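Local coordinates for D-xylonate dehydratase (Caulobacter crescentus, PDB 5OYN), which catalyses the magnesium- and [2Fe-2S]-dependent dehydration of D-xylonate to 2-dehydro-3-deoxy-D-arabinonate, and dehydrates D-gluconate with similar efficiency, at residues M41-T46 with I90-P95; M219-E224 with I277-A282; P291-M296 with D307-A312. All blocks are in the same frame, centred on the assembly; numbering follows the deposited sequence.

None of the three buried contacts has a hydrogen bond from one segment to the other, yet they occupy different places. The centre of interaction 1 lies about 32 Å from the centre of the chain, where a loop meets strand 90-95, outermost within this chain, and two other subunits close around it; here a phenol hydroxyl comes beside a thioether sulfur. Interactions 2 and 3 are inner, wholly apolar helix packing, untouched by other chains. Their centres are about 11 Å apart and they share a core: Ile-277 CD1 lies 3.7 Å from Trp-309 CZ3, and Met-219 CE 3.6 Å from His-292 CB. Helices 270-282 and 289-299 follow each other in sequence and link the two.

Interaction 1: M41-T46 with I90-P95; sequences MNYGIT and IPMEFP
The hydroxyl of Tyr-43 lies beside the thioether of Met-92, with OH 4.0 Å from SD, while its hydrogen bond goes to the backbone O of Asp-65 in a second subunit. At that distance OH and SD are in van der Waals contact, and the polar demand of the oxygen is met across the subunit boundary. Tyr-43 holds CG between its backbone N and carbonyl carbon (chi1 53°), which sends the ring from the turn toward the strand; Arg-71 of the second subunit makes a cation-pi contact with it. Met-92 reaches out from strand 90-95 by bending at chi2 (-81°). Its methyl CE then meets CD1 of Ile-45 at 4.2 Å, the two side chains passing at a slant, and a flexible, unbranched side chain suits this double role. Behind Ile-45, Leu-50 of helix 47-51 continues the apolar patch.

A type I turn from Met-41 to Gly-44 presents Tyr-43, and Gly-44 takes a positive phi (113°) that glycine tolerates easily. Strand 90-95 is an outer strand of the chain's four-stranded parallel sheet, with Met-92 hydrogen-bonded through its backbone to Ile-57 and Ile-59. Gln-245 NE2 of a third subunit is hydrogen-bonded to Ile-45 O. Dispersion packing within the chain is thus combined with directional polar bonds between chains, consistent with this corner being settled by tetramer assembly.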
ATOM      1  N   MET A  41      15.021   3.269 -13.137  1.00 61.92           N
ATOM      2  CA  MET A  41      13.845   3.179 -13.988  1.00 66.13           C
ATOM      3  C   MET A  41      13.204   1.802 -13.928  1.00 63.26           C
ATOM      4  O   MET A  41      12.313   1.510 -14.731  1.00 64.54           O
ATOM      5  CB  MET A  41      14.207   3.533 -15.434  1.00 68.68           C
ATOM      6  CG  MET A  41      14.926   4.870 -15.586  1.00 67.89           C
ATOM      7  SD  MET A  41      15.149   5.414 -17.291  1.00 79.43           S
ATOM      8  CE  MET A  41      14.518   3.989 -18.198  1.00 69.58           C
ATOM      9  N   ASN A  42      13.620   0.955 -12.988  1.00 62.57           N
ATOM     10  CA  ASN A  42      13.230  -0.445 -13.041  1.00 61.86           C
ATOM     11  C   ASN A  42      11.877  -0.710 -12.399  1.00 61.05           C
ATOM     12  O   ASN A  42      11.392  -1.845 -12.464  1.00 63.24           O
ATOM     13  CB  ASN A  42      14.348  -1.320 -12.440  1.00 62.83           C
ATOM     14  CG  ASN A  42      14.161  -1.668 -10.955  1.00 62.91           C
ATOM     15  OD1 ASN A  42      13.368  -1.065 -10.215  1.00 60.58           O
ATOM     16  ND2 ASN A  42      14.932  -2.668 -10.514  1.00 55.88           N
ATOM     17  N   TYR A  43      11.253   0.304 -11.792  1.00 60.13           N
ATOM     18  CA  TYR A  43       9.865   0.198 -11.363  1.00 54.56           C
ATOM     19  C   TYR A  43       8.980   1.246 -12.017  1.00 55.43           C
ATOM     20  O   TYR A  43       7.898   1.537 -11.503  1.00 58.17           O
ATOM     21  CB  TYR A  43       9.734   0.279  -9.843  1.00 60.28           C
ATOM     22  CG  TYR A  43      10.385   1.478  -9.172  1.00 59.00           C
ATOM     23  CD1 TYR A  43      11.729   1.446  -8.807  1.00 57.41           C
ATOM     24  CD2 TYR A  43       9.646   2.615  -8.860  1.00 53.78           C
ATOM     25  CE1 TYR A  43      12.328   2.524  -8.177  1.00 59.42           C
ATOM     26  CE2 TYR A  43      10.241   3.698  -8.225  1.00 58.43           C
ATOM     27  CZ  TYR A  43      11.579   3.640  -7.886  1.00 55.72           C
ATOM     28  OH  TYR A  43      12.177   4.696  -7.267  1.00 55.13           O
ATOM     29  N   GLY A  44       9.413   1.817 -13.139  1.00 59.58           N
ATOM     30  CA  GLY A  44       8.527   2.582 -13.996  1.00 60.81           C
ATOM     31  C   GLY A  44       8.778   4.077 -14.102  1.00 58.04           C
ATOM     32  O   GLY A  44       7.980   4.768 -14.745  1.00 57.77           O
ATOM     33  N   ILE A  45       9.840   4.606 -13.496  1.00 57.30           N
ATOM     34  CA  ILE A  45      10.164   6.017 -13.684  1.00 62.19           C
ATOM     35  C   ILE A  45      10.666   6.232 -15.106  1.00 62.09           C
ATOM     36  O   ILE A  45      11.574   5.531 -15.574  1.00 62.31           O
ATOM     37  CB  ILE A  45      11.203   6.476 -12.651  1.00 63.61           C
ATOM     38  CG1 ILE A  45      10.607   6.424 -11.246  1.00 59.52           C
ATOM     39  CG2 ILE A  45      11.701   7.881 -12.974  1.00 60.42           C
ATOM     40  CD1 ILE A  45      11.646   6.521 -10.156  1.00 57.94           C
ATOM     41  N   THR A  46      10.064   7.213 -15.813  1.00 61.04           N
ATOM     42  CA  THR A  46      10.455   7.461 -17.190  1.00 61.32           C
ATOM     43  C   THR A  46      11.772   8.231 -17.255  1.00 66.20           C
ATOM     44  O   THR A  46      12.141   8.944 -16.315  1.00 58.20           O
ATOM     45  CB  THR A  46       9.387   8.249 -17.933  1.00 59.33           C
ATOM     46  OG1 THR A  46       9.390   9.604 -17.485  1.00 64.49           O
ATOM     47  CG2 THR A  46       8.026   7.638 -17.731  1.00 60.17           C
ATOM     48  N   ILE A  90      10.695  15.531  -8.051  1.00 50.84           N
ATOM     49  CA  ILE A  90      10.603  14.085  -8.201  1.00 55.59           C
ATOM     50  C   ILE A  90      10.870  13.476  -6.828  1.00 54.80           C
ATOM     51  O   ILE A  90      11.978  13.608  -6.301  1.00 55.31           O
ATOM     52  CB  ILE A  90      11.605  13.550  -9.241  1.00 57.30           C
ATOM     53  CG1 ILE A  90      11.386  14.210 -10.606  1.00 55.03           C
ATOM     54  CG2 ILE A  90      11.530  12.039  -9.343  1.00 50.53           C
ATOM     55  CD1 ILE A  90      10.168  13.699 -11.348  1.00 58.88           C
ATOM     56  N   PRO A  91       9.909  12.806  -6.204  1.00 55.60           N
ATOM     57  CA  PRO A  91      10.155  12.264  -4.865  1.00 51.69           C
ATOM     58  C   PRO A  91      10.906  10.940  -4.905  1.00 57.95           C
ATOM     59  O   PRO A  91      10.839  10.177  -5.874  1.00 68.07           O
ATOM     60  CB  PRO A  91       8.747  12.091  -4.290  1.00 45.68           C
ATOM     61  CG  PRO A  91       7.842  11.988  -5.484  1.00 49.57           C
ATOM     62  CD  PRO A  91       8.564  12.477  -6.706  1.00 53.82           C
ATOM     63  N   MET A  92      11.641  10.690  -3.824  1.00 53.73           N
ATOM     64  CA  MET A  92      12.412   9.463  -3.604  1.00 56.97           C
ATOM     65  C   MET A  92      12.302   9.170  -2.113  1.00 58.14           C
ATOM     66  O   MET A  92      12.966   9.827  -1.299  1.00 56.99           O
ATOM     67  CB  MET A  92      13.880   9.611  -4.000  1.00 56.35           C
ATOM     68  CG  MET A  92      14.150   9.546  -5.459  1.00 67.92           C
ATOM     69  SD  MET A  92      14.216   7.865  -6.077  1.00 86.74           S
ATOM     70  CE  MET A  92      14.670   8.176  -7.795  1.00 73.23           C
ATOM     71  N   GLU A  93      11.472   8.201  -1.755  1.00 55.83           N
ATOM     72  CA  GLU A  93      11.331   7.822  -0.359  1.00 54.85           C
ATOM     73  C   GLU A  93      12.399   6.795  -0.033  1.00 52.64           C
ATOM     74  O   GLU A  93      12.745   5.960  -0.871  1.00 56.40           O
ATOM     75  CB  GLU A  93       9.937   7.265  -0.086  1.00 57.53           C
ATOM     76  CG  GLU A  93       9.632   6.937   1.366  1.00 54.71           C
ATOM     77  CD  GLU A  93       8.360   6.099   1.490  1.00 66.56           C
ATOM     78  OE1 GLU A  93       8.050   5.653   2.626  1.00 68.86           O
ATOM     79  OE2 GLU A  93       7.669   5.898   0.450  1.00 62.41           O
ATOM     80  N   PHE A  94      12.946   6.882   1.170  1.00 44.42           N
ATOM     81  CA  PHE A  94      13.985   5.958   1.587  1.00 48.94           C
ATOM     82  C   PHE A  94      13.991   5.923   3.098  1.00 51.73           C
ATOM     83  O   PHE A  94      13.474   6.843   3.740  1.00 46.08           O
ATOM     84  CB  PHE A  94      15.362   6.375   1.043  1.00 51.08           C
ATOM     85  CG  PHE A  94      15.835   7.709   1.550  1.00 53.47           C
ATOM     86  CD1 PHE A  94      16.554   7.805   2.735  1.00 50.74           C
ATOM     87  CD2 PHE A  94      15.560   8.870   0.842  1.00 53.94           C
ATOM     88  CE1 PHE A  94      16.980   9.034   3.202  1.00 52.03           C
ATOM     89  CE2 PHE A  94      15.989  10.104   1.308  1.00 51.62           C
ATOM     90  CZ  PHE A  94      16.696  10.181   2.486  1.00 49.46           C
ATOM     91  N   PRO A  95      14.540   4.873   3.694  1.00 56.47           N
ATOM     92  CA  PRO A  95      14.437   4.726   5.146  1.00 49.86           C
ATOM     93  C   PRO A  95      15.697   5.140   5.880  1.00 55.07           C
ATOM     94  O   PRO A  95      16.740   5.391   5.261  1.00 55.39           O
ATOM     95  CB  PRO A  95      14.176   3.229   5.310  1.00 48.35           C
ATOM     96  CG  PRO A  95      14.938   2.605   4.178  1.00 48.48           C
ATOM     97  CD  PRO A  95      15.015   3.628   3.058  1.00 55.23           C
TER

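Interaction 2: M219-E224 with I277-A282; sequences MNAVAE and IALVAA
Ala-221 is the first residue of 219-224 to meet the other helix: its CB lies 3.6 Å from CD2 of Leu-279. Only a methyl protrudes here, so the larger leucine can come close to the helix backbone, and the same CD2 also lies beside the backbone N of Val-222, 4.0 Å away. Leu-279 gets there with CG anti to its backbone N (chi1 168°), which carries the branch across toward the first helix. The leucine also packs on Val-341 and Leu-342 of helix 337-347, so it fills the junction of three helices.

Next comes Val-222, which pairs with Val-280. Their CG2 methyls approach to 3.6 Å, and in both residues CG1 stands anti to the backbone N, leaving CG2 beside that nitrogen to face the partner. The CA atoms of this pair are 7.0 Å apart, the nearest in the two segments. Beta-branched side chains, with few rotamers, give compact surfaces suited to helix-helix packing. Helices 215-225 and 270-282 run in broadly opposite directions but cross at a marked angle, 141° between the N-to-C directions of the segments, whose axes come within 9.2 Å. The pair belongs to the N-terminal family region that also supplies the cluster ligands; Ala-216, one turn before Asn-220, lines the [2Fe-2S] pocket. Ile-293 of helix 289-299 touches both valines and extends the apolar layer.

Beyond them, Glu-224 turns its buried carboxylate to other partners: OE1 accepts the backbone N-H of Ala-234 and OE2 that of Gly-232. These two bonds probably help to offset the cost of burying a carboxylate, and they tie the end of the helix to the following loop.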
ATOM      1  N   MET A 219      10.340  18.239  21.003  1.00 49.45           N
ATOM      2  CA  MET A 219      11.233  18.344  19.855  1.00 51.76           C
ATOM      3  C   MET A 219      10.489  18.734  18.583  1.00 51.97           C
ATOM      4  O   MET A 219      11.062  19.377  17.699  1.00 54.72           O
ATOM      5  CB  MET A 219      11.988  17.032  19.647  1.00 50.75           C
ATOM      6  CG  MET A 219      12.984  16.702  20.752  1.00 55.04           C
ATOM      7  SD  MET A 219      13.922  18.130  21.353  1.00 62.63           S
ATOM      8  CE  MET A 219      14.853  18.616  19.888  1.00 55.84           C
ATOM      9  N   ASN A 220       9.210  18.398  18.472  1.00 50.96           N
ATOM     10  CA  ASN A 220       8.516  18.816  17.263  1.00 49.64           C
ATOM     11  C   ASN A 220       8.111  20.282  17.337  1.00 48.00           C
ATOM     12  O   ASN A 220       8.192  20.999  16.338  1.00 50.57           O
ATOM     13  CB  ASN A 220       7.339  17.878  16.996  1.00 51.30           C
ATOM     14  CG  ASN A 220       7.785  16.612  16.249  1.00 54.08           C
ATOM     15  OD1 ASN A 220       8.044  16.658  15.046  1.00 55.67           O
ATOM     16  ND2 ASN A 220       7.958  15.506  16.977  1.00 48.68           N
ATOM     17  N   ALA A 221       7.718  20.761  18.517  1.00 51.31           N
ATOM     18  CA  ALA A 221       7.540  22.196  18.699  1.00 48.07           C
ATOM     19  C   ALA A 221       8.852  22.941  18.477  1.00 53.22           C
ATOM     20  O   ALA A 221       8.857  24.041  17.912  1.00 50.60           O
ATOM     21  CB  ALA A 221       6.982  22.482  20.090  1.00 38.57           C
ATOM     22  N   VAL A 222       9.977  22.349  18.902  1.00 52.81           N
ATOM     23  CA  VAL A 222      11.280  22.987  18.714  1.00 49.92           C
ATOM     24  C   VAL A 222      11.544  23.223  17.236  1.00 55.00           C
ATOM     25  O   VAL A 222      11.878  24.336  16.819  1.00 59.79           O
ATOM     26  CB  VAL A 222      12.394  22.137  19.350  1.00 52.47           C
ATOM     27  CG1 VAL A 222      13.764  22.448  18.707  1.00 43.65           C
ATOM     28  CG2 VAL A 222      12.412  22.342  20.854  1.00 47.19           C
ATOM     29  N   ALA A 223      11.394  22.182  16.417  1.00 45.70           N
ATOM     30  CA  ALA A 223      11.667  22.348  14.999  1.00 48.03           C
ATOM     31  C   ALA A 223      10.800  23.434  14.393  1.00 50.01           C
ATOM     32  O   ALA A 223      11.193  24.065  13.407  1.00 53.51           O
ATOM     33  CB  ALA A 223      11.453  21.026  14.246  1.00 53.75           C
ATOM     34  N   GLU A 224       9.609  23.655  14.946  1.00 52.70           N
ATOM     35  CA  GLU A 224       8.800  24.767  14.464  1.00 56.71           C
ATOM     36  C   GLU A 224       9.410  26.090  14.909  1.00 53.68           C
ATOM     37  O   GLU A 224       9.622  26.994  14.091  1.00 53.35           O
ATOM     38  CB  GLU A 224       7.348  24.634  14.939  1.00 52.93           C
ATOM     39  CG  GLU A 224       6.339  25.161  13.914  1.00 55.11           C
ATOM     40  CD  GLU A 224       4.874  25.107  14.384  1.00 62.94           C
ATOM     41  OE1 GLU A 224       4.445  24.103  15.004  1.00 57.23           O
ATOM     42  OE2 GLU A 224       4.139  26.085  14.120  1.00 64.88           O
ATOM     43  N   ILE A 277      14.835  27.514  22.610  1.00 55.81           N
ATOM     44  CA  ILE A 277      15.037  27.493  24.062  1.00 51.57           C
ATOM     45  C   ILE A 277      13.891  28.202  24.765  1.00 48.91           C
ATOM     46  O   ILE A 277      13.358  27.714  25.770  1.00 48.14           O
ATOM     47  CB  ILE A 277      16.393  28.134  24.428  1.00 56.65           C
ATOM     48  CG1 ILE A 277      17.554  27.335  23.837  1.00 56.91           C
ATOM     49  CG2 ILE A 277      16.536  28.294  25.964  1.00 52.78           C
ATOM     50  CD1 ILE A 277      18.833  27.451  24.631  1.00 58.78           C
ATOM     51  N   ALA A 278      13.495  29.368  24.254  1.00 46.62           N
ATOM     52  CA  ALA A 278      12.415  30.096  24.903  1.00 48.25           C
ATOM     53  C   ALA A 278      11.128  29.299  24.838  1.00 52.52           C
ATOM     54  O   ALA A 278      10.412  29.173  25.842  1.00 54.22           O
ATOM     55  CB  ALA A 278      12.229  31.470  24.257  1.00 51.71           C
ATOM     56  N   LEU A 279      10.835  28.727  23.664  1.00 55.02           N
ATOM     57  CA  LEU A 279       9.617  27.947  23.512  1.00 49.54           C
ATOM     58  C   LEU A 279       9.604  26.754  24.457  1.00 49.05           C
ATOM     59  O   LEU A 279       8.591  26.489  25.118  1.00 49.47           O
ATOM     60  CB  LEU A 279       9.468  27.489  22.071  1.00 56.63           C
ATOM     61  CG  LEU A 279       8.374  26.440  21.941  1.00 51.21           C
ATOM     62  CD1 LEU A 279       7.015  27.118  21.920  1.00 50.59           C
ATOM     63  CD2 LEU A 279       8.637  25.676  20.696  1.00 52.52           C
ATOM     64  N   VAL A 280      10.725  26.033  24.552  1.00 42.31           N
ATOM     65  CA  VAL A 280      10.761  24.869  25.432  1.00 46.34           C
ATOM     66  C   VAL A 280      10.291  25.233  26.831  1.00 51.85           C
ATOM     67  O   VAL A 280       9.523  24.492  27.456  1.00 52.77           O
ATOM     68  CB  VAL A 280      12.166  24.258  25.467  1.00 45.83           C
ATOM     69  CG1 VAL A 280      12.205  23.138  26.496  1.00 48.16           C
ATOM     70  CG2 VAL A 280      12.544  23.767  24.104  1.00 46.77           C
ATOM     71  N   ALA A 281      10.720  26.396  27.338  1.00 54.47           N
ATOM     72  CA  ALA A 281      10.428  26.730  28.728  1.00 52.09           C
ATOM     73  C   ALA A 281       8.963  27.102  28.910  1.00 54.55           C
ATOM     74  O   ALA A 281       8.319  26.648  29.868  1.00 52.94           O
ATOM     75  CB  ALA A 281      11.335  27.861  29.201  1.00 56.36           C
ATOM     76  N   ALA A 282       8.420  27.925  28.000  1.00 49.09           N
ATOM     77  CA  ALA A 282       7.026  28.356  28.095  1.00 52.29           C
ATOM     78  C   ALA A 282       6.045  27.199  27.938  1.00 58.65           C
ATOM     79  O   ALA A 282       4.918  27.281  28.450  1.00 56.46           O
ATOM     80  CB  ALA A 282       6.728  29.417  27.033  1.00 48.21           C
TER

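Interaction 3: P291-M296 with D307-A312; sequences PHIVAM and DDWRAA
Helices 289-299 and 306-312 follow one another through a short connection, and their backbones stay well apart: the nearest CA atoms, of Val-294 and Asp-308, are 10.3 Å from each other. The indole of Trp-309 spans that gap. It presents the edge of its six-membered ring, not a face, to helix 289-299. At this edge CH2 lies 4.1 Å from CB of Ile-293 and equally near its CD1, while the neighbouring CZ2 meets CG2 of Val-294 at 4.2 Å; Ile-293 CB and Val-294 CG2 sit near the ring plane. With CG anti to its carbonyl carbon (chi1 -60°), the long flat indole projects between the helices and bridges the backbone separation. Ile-293 and Val-294, adjacent in sequence, give the edge a broad aliphatic seat, and Ile-277 of helix 270-282 adds another wall to the tryptophan.

Around the same helix from this apolar seat, His-292 is hydrogen-bonded through ND1 to Arg-112 NH1 and through NE2 to the carboxylated lysine at position 139, part of the magnesium site. Two consecutive helices, joined by a short loop, thus pack through one aromatic side chain in the N-terminal dehydratase region, and the first supplies a second-shell residue to the magnesium site.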
ATOM      1  N   PRO A 291      19.947  18.226  25.856  1.00 48.20           N
ATOM      2  CA  PRO A 291      20.986  17.559  25.053  1.00 48.14           C
ATOM      3  C   PRO A 291      20.726  17.660  23.565  1.00 57.84           C
ATOM      4  O   PRO A 291      21.680  17.814  22.794  1.00 61.54           O
ATOM      5  CB  PRO A 291      20.940  16.105  25.539  1.00 43.71           C
ATOM      6  CG  PRO A 291      20.332  16.164  26.864  1.00 49.26           C
ATOM      7  CD  PRO A 291      19.364  17.311  26.852  1.00 48.73           C
ATOM      8  N   HIS A 292      19.458  17.634  23.136  1.00 55.99           N
ATOM      9  CA  HIS A 292      19.154  17.630  21.707  1.00 55.52           C
ATOM     10  C   HIS A 292      19.349  18.994  21.081  1.00 54.27           C
ATOM     11  O   HIS A 292      19.843  19.091  19.954  1.00 57.22           O
ATOM     12  CB  HIS A 292      17.720  17.169  21.452  1.00 56.31           C
ATOM     13  CG  HIS A 292      17.475  15.747  21.820  1.00 53.76           C
ATOM     14  ND1 HIS A 292      18.374  14.743  21.531  1.00 53.41           N
ATOM     15  CD2 HIS A 292      16.438  15.156  22.457  1.00 56.47           C
ATOM     16  CE1 HIS A 292      17.900  13.592  21.975  1.00 59.57           C
ATOM     17  NE2 HIS A 292      16.727  13.816  22.543  1.00 60.43           N
ATOM     18  N   ILE A 293      18.929  20.058  21.764  1.00 53.98           N
ATOM     19  CA  ILE A 293      19.113  21.380  21.176  1.00 56.88           C
ATOM     20  C   ILE A 293      20.597  21.708  21.061  1.00 57.86           C
ATOM     21  O   ILE A 293      21.038  22.298  20.068  1.00 59.63           O
ATOM     22  CB  ILE A 293      18.342  22.442  21.975  1.00 52.94           C
ATOM     23  CG1 ILE A 293      16.841  22.279  21.718  1.00 49.27           C
ATOM     24  CG2 ILE A 293      18.790  23.825  21.570  1.00 54.94           C
ATOM     25  CD1 ILE A 293      15.970  23.205  22.521  1.00 45.15           C
ATOM     26  N   VAL A 294      21.401  21.284  22.040  1.00 55.49           N
ATOM     27  CA  VAL A 294      22.837  21.530  21.963  1.00 59.90           C
ATOM     28  C   VAL A 294      23.442  20.733  20.820  1.00 59.61           C
ATOM     29  O   VAL A 294      24.157  21.284  19.972  1.00 64.02           O
ATOM     30  CB  VAL A 294      23.528  21.213  23.305  1.00 62.91           C
ATOM     31  CG1 VAL A 294      25.030  21.082  23.111  1.00 61.55           C
ATOM     32  CG2 VAL A 294      23.238  22.297  24.332  1.00 51.36           C
ATOM     33  N   ALA A 295      23.150  19.429  20.777  1.00 62.67           N
ATOM     34  CA  ALA A 295      23.608  18.559  19.692  1.00 65.03           C
ATOM     35  C   ALA A 295      23.335  19.166  18.317  1.00 59.46           C
ATOM     36  O   ALA A 295      24.210  19.183  17.447  1.00 63.90           O
ATOM     37  CB  ALA A 295      22.937  17.186  19.806  1.00 60.58           C
ATOM     38  N   MET A 296      22.122  19.669  18.101  1.00 57.21           N
ATOM     39  CA  MET A 296      21.812  20.257  16.803  1.00 64.13           C
ATOM     40  C   MET A 296      22.595  21.545  16.579  1.00 66.66           C
ATOM     41  O   MET A 296      23.109  21.780  15.477  1.00 64.81           O
ATOM     42  CB  MET A 296      20.309  20.502  16.692  1.00 62.05           C
ATOM     43  CG  MET A 296      19.492  19.234  16.869  1.00 61.42           C
ATOM     44  SD  MET A 296      17.780  19.570  17.311  1.00 70.27           S
ATOM     45  CE  MET A 296      17.347  20.485  15.865  1.00 52.45           C
ATOM     46  N   ASP A 307      24.786  29.483  30.019  1.00 64.69           N
ATOM     47  CA  ASP A 307      24.144  30.777  30.187  1.00 69.46           C
ATOM     48  C   ASP A 307      22.965  30.954  29.243  1.00 64.81           C
ATOM     49  O   ASP A 307      22.015  31.676  29.569  1.00 58.29           O
ATOM     50  CB  ASP A 307      25.167  31.893  30.003  1.00 75.98           C
ATOM     51  CG  ASP A 307      25.866  32.242  31.303  1.00 82.79           C
ATOM     52  OD1 ASP A 307      25.176  32.292  32.358  1.00 71.48           O
ATOM     53  OD2 ASP A 307      27.102  32.443  31.264  1.00 93.73           O
ATOM     54  N   ASP A 308      22.992  30.286  28.093  1.00 68.37           N
ATOM     55  CA  ASP A 308      21.838  30.332  27.209  1.00 66.49           C
ATOM     56  C   ASP A 308      20.604  29.694  27.845  1.00 64.00           C
ATOM     57  O   ASP A 308      19.481  30.108  27.538  1.00 60.49           O
ATOM     58  CB  ASP A 308      22.191  29.674  25.889  1.00 68.82           C
ATOM     59  CG  ASP A 308      23.251  30.448  25.140  1.00 74.97           C
ATOM     60  OD1 ASP A 308      22.979  31.629  24.800  1.00 73.78           O
ATOM     61  OD2 ASP A 308      24.353  29.889  24.916  1.00 74.48           O
ATOM     62  N   TRP A 309      20.785  28.731  28.758  1.00 59.24           N
ATOM     63  CA  TRP A 309      19.641  28.168  29.473  1.00 60.13           C
ATOM     64  C   TRP A 309      19.181  29.063  30.622  1.00 65.10           C
ATOM     65  O   TRP A 309      17.971  29.231  30.821  1.00 66.74           O
ATOM     66  CB  TRP A 309      19.966  26.764  29.990  1.00 62.36           C
ATOM     67  CG  TRP A 309      20.319  25.802  28.897  1.00 63.00           C
ATOM     68  CD1 TRP A 309      21.562  25.311  28.610  1.00 72.46           C
ATOM     69  CD2 TRP A 309      19.430  25.233  27.925  1.00 66.05           C
ATOM     70  NE1 TRP A 309      21.503  24.469  27.519  1.00 70.88           N
ATOM     71  CE2 TRP A 309      20.207  24.405  27.080  1.00 69.50           C
ATOM     72  CE3 TRP A 309      18.053  25.343  27.685  1.00 62.87           C
ATOM     73  CZ2 TRP A 309      19.648  23.684  26.022  1.00 65.98           C
ATOM     74  CZ3 TRP A 309      17.504  24.632  26.638  1.00 58.86           C
ATOM     75  CH2 TRP A 309      18.298  23.811  25.820  1.00 65.07           C
ATOM     76  N   ARG A 310      20.122  29.628  31.401  1.00 67.43           N
ATOM     77  CA  ARG A 310      19.745  30.569  32.462  1.00 61.34           C
ATOM     78  C   ARG A 310      18.943  31.739  31.921  1.00 58.14           C
ATOM     79  O   ARG A 310      18.068  32.269  32.617  1.00 63.70           O
ATOM     80  CB  ARG A 310      20.980  31.106  33.204  1.00 67.80           C
ATOM     81  CG  ARG A 310      21.771  30.062  33.958  1.00 62.41           C
ATOM     82  CD  ARG A 310      23.160  30.454  34.429  1.00 54.17           C
ATOM     83  NE  ARG A 310      23.521  29.546  35.512  1.00 50.37           N
ATOM     84  CZ  ARG A 310      24.651  28.851  35.561  1.00 53.79           C
ATOM     85  NH1 ARG A 310      25.559  28.976  34.589  1.00 47.16           N
ATOM     86  NH2 ARG A 310      24.871  28.028  36.588  1.00 53.42           N
ATOM     87  N   ALA A 311      19.232  32.158  30.692  1.00 57.60           N
ATOM     88  CA  ALA A 311      18.466  33.226  30.061  1.00 61.99           C
ATOM     89  C   ALA A 311      16.961  32.972  30.128  1.00 71.20           C
ATOM     90  O   ALA A 311      16.178  33.898  30.386  1.00 72.13           O
ATOM     91  CB  ALA A 311      18.916  33.375  28.609  1.00 63.70           C
ATOM     92  N   ALA A 312      16.545  31.716  29.922  1.00 67.54           N
ATOM     93  CA  ALA A 312      15.145  31.342  29.770  1.00 60.67           C
ATOM     94  C   ALA A 312      14.486  30.851  31.056  1.00 65.31           C
ATOM     95  O   ALA A 312      13.292  30.542  31.038  1.00 65.15           O
ATOM     96  CB  ALA A 312      15.019  30.264  28.690  1.00 64.30           C
TER